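Local coordinates for GGDEF family protein (Vibrio cholerae, PDB 5GZS) that forms the periplasmic part of the diguanylate cyclase CdgH, binds arginine and probably senses it to control cyclic di-GMP synthesis, at residues Asp324-Val329 and Asp402-Phe408. Numbering follows the deposited sequence.
Sequences DVYSNV and DTMIGSF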
ATOM      1  N   ASP A 324      -0.102  12.990 -20.330  1.00 80.73           N
ATOM      2  CA  ASP A 324       1.017  12.047 -20.307  1.00 73.11           C
ATOM      3  C   ASP A 324       2.346  12.698 -20.646  1.00 67.54           C
ATOM      4  O   ASP A 324       3.273  12.034 -21.097  1.00 68.73           O
ATOM      5  CB  ASP A 324       0.744  10.892 -21.262  1.00 73.76           C
ATOM      6  CG  ASP A 324      -0.514  10.141 -20.906  1.00 82.28           C
ATOM      7  OD1 ASP A 324      -0.812  10.054 -19.693  1.00 75.96           O
ATOM      8  OD2 ASP A 324      -1.195   9.638 -21.830  1.00 68.48           O
ATOM      9  N   VAL A 325       2.437  14.004 -20.430  1.00 67.20           N
ATOM     10  CA  VAL A 325       3.705  14.697 -20.572  1.00 67.96           C
ATOM     11  C   VAL A 325       4.499  14.503 -19.294  1.00 66.29           C
ATOM     12  O   VAL A 325       5.722  14.368 -19.322  1.00 66.97           O
ATOM     13  CB  VAL A 325       3.507  16.195 -20.868  1.00 68.41           C
ATOM     14  CG1 VAL A 325       4.825  16.944 -20.772  1.00 68.86           C
ATOM     15  CG2 VAL A 325       2.883  16.370 -22.239  1.00 70.47           C
ATOM     16  N   TYR A 326       3.780  14.454 -18.172  1.00 70.61           N
ATOM     17  CA  TYR A 326       4.398  14.321 -16.856  1.00 62.57           C
ATOM     18  C   TYR A 326       3.862  13.122 -16.104  1.00 61.23           C
ATOM     19  O   TYR A 326       2.658  12.881 -16.088  1.00 65.93           O
ATOM     20  CB  TYR A 326       4.166  15.573 -16.014  1.00 62.10           C
ATOM     21  CG  TYR A 326       4.377  16.876 -16.728  1.00 62.45           C
ATOM     22  CD1 TYR A 326       5.654  17.300 -17.069  1.00 69.31           C
ATOM     23  CD2 TYR A 326       3.301  17.709 -17.028  1.00 62.48           C
ATOM     24  CE1 TYR A 326       5.858  18.509 -17.706  1.00 66.01           C
ATOM     25  CE2 TYR A 326       3.496  18.924 -17.661  1.00 64.76           C
ATOM     26  CZ  TYR A 326       4.779  19.313 -18.000  1.00 64.77           C
ATOM     27  OH  TYR A 326       4.983  20.507 -18.634  1.00 66.00           O
ATOM     28  N   SER A 327       4.749  12.395 -15.442  1.00 60.82           N
ATOM     29  CA  SER A 327       4.341  11.173 -14.779  1.00 59.78           C
ATOM     30  C   SER A 327       4.367  11.330 -13.264  1.00 57.74           C
ATOM     31  O   SER A 327       3.680  10.579 -12.558  1.00 56.48           O
ATOM     32  CB  SER A 327       5.221  10.015 -15.222  1.00 61.08           C
ATOM     33  OG  SER A 327       6.509  10.119 -14.657  1.00 61.52           O
ATOM     34  N   ASN A 328       5.132  12.305 -12.762  1.00 57.48           N
ATOM     35  CA  ASN A 328       4.957  12.745 -11.366  1.00 60.69           C
ATOM     36  C   ASN A 328       5.252  14.238 -11.096  1.00 55.41           C
ATOM     37  O   ASN A 328       5.930  14.900 -11.859  1.00 56.75           O
ATOM     38  CB  ASN A 328       5.791  11.864 -10.433  1.00 55.11           C
ATOM     39  CG  ASN A 328       7.248  12.168 -10.504  1.00 68.09           C
ATOM     40  OD1 ASN A 328       7.708  13.139  -9.902  1.00 65.07           O
ATOM     41  ND2 ASN A 328       8.003  11.342 -11.238  1.00 70.85           N
ATOM     42  N   VAL A 329       4.753  14.746  -9.973  1.00 55.12           N
ATOM     43  CA  VAL A 329       4.606  16.184  -9.769  1.00 54.85           C
ATOM     44  C   VAL A 329       5.928  16.964  -9.713  1.00 58.11           C
ATOM     45  O   VAL A 329       5.951  18.173  -9.960  1.00 60.29           O
ATOM     46  CB  VAL A 329       3.753  16.470  -8.484  1.00 54.17           C
ATOM     47  CG1 VAL A 329       4.421  15.953  -7.212  1.00 55.67           C
ATOM     48  CG2 VAL A 329       3.422  17.952  -8.367  1.00 53.71           C
ATOM     49  N   ASP A 402      -5.115  14.391 -13.833  1.00 78.99           N
ATOM     50  CA  ASP A 402      -4.039  13.857 -14.576  1.00 79.01           C
ATOM     51  C   ASP A 402      -3.697  12.477 -14.070  1.00 80.14           C
ATOM     52  O   ASP A 402      -2.688  12.290 -13.401  1.00 75.84           O
ATOM     53  CB  ASP A 402      -2.852  14.777 -14.448  1.00 79.83           C
ATOM     54  CG  ASP A 402      -1.834  14.535 -15.496  1.00 79.63           C
ATOM     55  OD1 ASP A 402      -2.140  13.897 -16.498  1.00 79.25           O
ATOM     56  OD2 ASP A 402      -0.713  14.995 -15.331  1.00 79.67           O
ATOM     57  N   THR A 403      -4.526  11.495 -14.404  1.00 71.62           N
ATOM     58  CA  THR A 403      -4.168  10.137 -14.058  1.00 69.70           C
ATOM     59  C   THR A 403      -2.678   9.823 -14.118  1.00 65.98           C
ATOM     60  O   THR A 403      -2.229   8.938 -13.452  1.00 56.00           O
ATOM     61  CB  THR A 403      -4.946   9.127 -14.939  1.00 76.87           C
ATOM     62  OG1 THR A 403      -4.239   8.871 -16.157  1.00 60.68           O
ATOM     63  CG2 THR A 403      -6.346   9.634 -15.306  1.00 77.73           C
HETATM   64  N   MSE A 404      -1.926  10.484 -14.962  1.00 69.53           N
HETATM   65  CA  MSE A 404      -0.556  10.066 -15.122  1.00 72.15           C
HETATM   66  C   MSE A 404       0.129  10.333 -13.837  1.00 77.72           C
HETATM   67  O   MSE A 404       0.756   9.464 -13.269  1.00 76.40           O
HETATM   68  CB  MSE A 404       0.117  10.832 -16.260  1.00135.17           C
HETATM   69  CG  MSE A 404       1.519  10.341 -16.581  1.00128.82           C
HETATM   70 SE   MSE A 404       1.609   9.083 -18.025  1.00196.03          SE
HETATM   71  CE  MSE A 404       1.116   7.479 -17.030  1.00153.02           C
ATOM     72  N   ILE A 405       0.021  11.550 -13.362  1.00 81.77           N
ATOM     73  CA  ILE A 405       0.688  11.847 -12.142  1.00 85.63           C
ATOM     74  C   ILE A 405      -0.059  11.056 -11.109  1.00 58.49           C
ATOM     75  O   ILE A 405       0.528  10.458 -10.241  1.00 54.61           O
ATOM     76  CB  ILE A 405       0.676  13.349 -11.878  1.00 56.33           C
ATOM     77  CG1 ILE A 405       1.767  14.032 -12.685  1.00 56.00           C
ATOM     78  CG2 ILE A 405       0.895  13.653 -10.410  1.00 57.30           C
ATOM     79  CD1 ILE A 405       1.345  15.313 -13.329  1.00 55.32           C
ATOM     80  N   GLY A 406      -1.369  11.045 -11.222  1.00 52.01           N
ATOM     81  CA  GLY A 406      -2.175  10.426 -10.206  1.00 50.69           C
ATOM     82  C   GLY A 406      -1.967  10.974  -8.813  1.00 53.01           C
ATOM     83  O   GLY A 406      -1.510  12.060  -8.591  1.00 48.68           O
ATOM     84  N   SER A 407      -2.332  10.163  -7.857  1.00 49.44           N
ATOM     85  CA  SER A 407      -2.179  10.467  -6.445  1.00 46.41           C
ATOM     86  C   SER A 407      -0.713  10.665  -6.204  1.00 46.48           C
ATOM     87  O   SER A 407       0.040   9.703  -6.150  1.00 46.88           O
ATOM     88  CB  SER A 407      -2.705   9.353  -5.549  1.00 54.04           C
ATOM     89  OG  SER A 407      -4.111   9.232  -5.650  1.00 61.39           O
ATOM     90  N   PHE A 408      -0.304  11.916  -6.096  1.00 46.55           N
ATOM     91  CA  PHE A 408       1.086  12.222  -5.853  1.00 47.06           C
ATOM     92  C   PHE A 408       1.384  12.302  -4.370  1.00 57.50           C
ATOM     93  O   PHE A 408       2.537  12.489  -3.996  1.00 46.11           O
ATOM     94  CB  PHE A 408       1.469  13.535  -6.530  1.00 49.28           C
ATOM     95  CG  PHE A 408       0.772  14.736  -5.962  1.00 47.09           C
ATOM     96  CD1 PHE A 408      -0.510  15.079  -6.382  1.00 46.93           C
ATOM     97  CD2 PHE A 408       1.398  15.523  -5.018  1.00 46.53           C
ATOM     98  CE1 PHE A 408      -1.153  16.178  -5.870  1.00 53.00           C
ATOM     99  CE2 PHE A 408       0.769  16.633  -4.494  1.00 45.81           C
ATOM    100  CZ  PHE A 408      -0.515  16.967  -4.924  1.00 56.40           C
TER
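Ile405 and Val329 carry the apolar half of a loop-to-loop contact in the second of two periplasmic-binding-protein-like modules, where a loop after strand 312-318 packs against the irregular part of strand 399-410, the outermost strand of its sheet within the chain. Ile405 spreads both branches along the loop: CG1 lies 3.7 Å from Asn328 CA, CD1 ends 3.9 Å from Tyr326 CB, and CG2 turns to the backbone N of Val329. A beta-branched chain suits this place because its branches can reach Tyr326, Asn328 and Val329 together. Val329 sends CG1 obliquely against the ring of Phe408, 3.8 Å from its CD2; a chi1 of 63° sets this methyl on the side facing Phe408. Apolar residues fit both positions, since both pack on strand 312-318 and on Met352 of helix 344-352.

Within the second segment, Asp402 O receives the N-H of Gly406, and more weakly that of Ile405, a turn that presents Ile405 to the loop. Gly406 has a positive phi (57°), which glycine adopts more readily than other residues. Met404, present as selenomethionine and poorly ordered, reaches toward Asp324, and Gln441 of the second subunit packs on both. The polar link across the segments is a CA-H...O contact: the CA-H of Ile405 points almost straight at Ser327 O, with CA and O 3.3 Å apart.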